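Local coordinates for C3-degrading proteinase (CppA protein) (Streptococcus pneumoniae, PDB 3E0R), which probably acts as a proteinase that degrades complement C3 and is built from domains related to the glyoxalase superfamily, at residues 18-21 / 22-25. Sequence-based numbering, arbitrary orientation.
Sequences ANNR and KLNE
N20 meets L23 at the start of helix 21-31, a worked example of how an asparagine N-cap starts a helix just after a strand ends. With CG anti to the backbone N (chi1 -168°), the N20 side chain brings its OD1 to the N-H groups of the first turn, and OD1 takes the N-H of L23 at 3.1 Å, a nearly straight bond whose donor is tilted 33° from the carbonyl plane. Beside this bond the L23 side chain crosses that of N20 at about a right angle, CD1 coming within 3.8 Å of N20 CB.

The carbonyl of N20 is gripped twice, and from opposite faces of its plane: N24 N begins the helical ladder there, while N24 ND2 closes to 2.7 Å from N20 O, the acceptor lying near the plane of the N24 amide. CG of N24 stands beside its own backbone N (chi1 -75°), which swings the amide back over the turn, where A18 CB packs 3.6 Å from N24 CG. ND2 also donates to E115, whose carboxylate takes the N-H of N19 as well.

On another side of the helix the charged chains gather. R21 NE and E25 OE2 form a long salt bridge of 3.4 Å; OE2 lies at the guanidinium edge, near its plane, while the carboxylate plane stands nearly perpendicular. E25 OE1 receives K22 NZ at 2.9 Å, so one carboxylate bridges two cations. The stronger hold on R21 lies beyond the helix, where NH2 pairs with E39.

Sitting between two cations, E25 probably stays ionised even with the E39 carboxylate close by. The two asparagines do complementary work: the amide oxygen of N20 caps an N-H at the helix start, and the amide nitrogen of N24 donates both to the carbonyl of N20 and to E115, which would hold the turn between strand 9-18 and helix 21-31.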
loop_
_atom_site.group_PDB
_atom_site.type_symbol
_atom_site.label_atom_id
_atom_site.label_comp_id
_atom_site.label_asym_id
_atom_site.label_seq_id
_atom_site.Cartn_x
_atom_site.Cartn_y
_atom_site.Cartn_z
ATOM N N ALA A 18 9.097 -0.183 -7.473
ATOM C CA ALA A 18 9.418 -1.581 -7.821
ATOM C C ALA A 18 10.667 -1.549 -8.678
ATOM O O ALA A 18 10.795 -0.691 -9.527
ATOM C CB ALA A 18 8.289 -2.211 -8.610
ATOM N N ASN A 19 11.597 -2.473 -8.440
ATOM C CA ASN A 19 12.823 -2.581 -9.251
ATOM C C ASN A 19 12.565 -3.432 -10.487
ATOM O O ASN A 19 12.496 -2.913 -11.590
ATOM C CB ASN A 19 14.004 -3.133 -8.422
ATOM C CG ASN A 19 15.305 -3.361 -9.260
ATOM O OD1 ASN A 19 15.373 -3.080 -10.464
ATOM N ND2 ASN A 19 16.333 -3.877 -8.598
ATOM N N ASN A 20 12.443 -4.737 -10.310
ATOM C CA ASN A 20 12.111 -5.604 -11.427
ATOM C C ASN A 20 10.608 -5.751 -11.530
ATOM O O ASN A 20 9.970 -6.233 -10.616
ATOM C CB ASN A 20 12.762 -6.974 -11.287
ATOM C CG ASN A 20 12.671 -7.768 -12.563
ATOM O OD1 ASN A 20 11.574 -8.162 -13.016
ATOM N ND2 ASN A 20 13.823 -7.970 -13.185
ATOM N N ARG A 21 10.052 -5.318 -12.647
ATOM C CA ARG A 21 8.622 -5.413 -12.884
ATOM C C ARG A 21 8.080 -6.833 -12.838
ATOM O O ARG A 21 7.104 -7.116 -12.136
ATOM C CB ARG A 21 8.265 -4.827 -14.250
ATOM C CG ARG A 21 6.888 -4.244 -14.259
ATOM C CD ARG A 21 6.142 -4.601 -15.500
ATOM N NE ARG A 21 4.917 -3.807 -15.584
ATOM C CZ ARG A 21 4.877 -2.531 -15.968
ATOM N NH1 ARG A 21 5.984 -1.868 -16.297
ATOM N NH2 ARG A 21 3.721 -1.914 -16.039
ATOM N N LYS A 22 8.669 -7.719 -13.622
ATOM C CA LYS A 22 8.156 -9.068 -13.710
ATOM C C LYS A 22 8.169 -9.706 -12.316
ATOM O O LYS A 22 7.220 -10.372 -11.945
ATOM C CB LYS A 22 8.941 -9.900 -14.735
ATOM C CG LYS A 22 8.263 -11.199 -15.087
ATOM C CD LYS A 22 7.201 -10.965 -16.144
ATOM C CE LYS A 22 5.986 -11.867 -15.972
ATOM N NZ LYS A 22 4.789 -11.354 -16.725
ATOM N N LEU A 23 9.239 -9.486 -11.538
ATOM C CA LEU A 23 9.303 -9.984 -10.165
ATOM C C LEU A 23 8.107 -9.546 -9.349
ATOM O O LEU A 23 7.432 -10.359 -8.711
ATOM C CB LEU A 23 10.561 -9.473 -9.443
ATOM C CG LEU A 23 11.806 -10.327 -9.335
ATOM C CD1 LEU A 23 12.897 -9.569 -8.569
ATOM C CD2 LEU A 23 11.460 -11.660 -8.670
ATOM N N ASN A 24 7.881 -8.235 -9.347
ATOM C CA ASN A 24 6.799 -7.622 -8.565
ATOM C C ASN A 24 5.422 -8.086 -9.074
ATOM O O ASN A 24 4.521 -8.384 -8.284
ATOM C CB ASN A 24 6.963 -6.090 -8.527
ATOM C CG ASN A 24 8.077 -5.635 -7.588
ATOM O OD1 ASN A 24 7.809 -5.241 -6.467
ATOM N ND2 ASN A 24 9.341 -5.762 -8.018
ATOM N N GLU A 25 5.272 -8.193 -10.390
ATOM C CA GLU A 25 4.023 -8.735 -10.987
ATOM C C GLU A 25 3.738 -10.147 -10.507
ATOM O O GLU A 25 2.629 -10.484 -10.138
ATOM C CB GLU A 25 4.137 -8.837 -12.506
ATOM C CG GLU A 25 4.202 -7.552 -13.274
ATOM C CD GLU A 25 4.004 -7.793 -14.794
ATOM O OE1 GLU A 25 4.398 -8.860 -15.297
ATOM O OE2 GLU A 25 3.445 -6.908 -15.476
#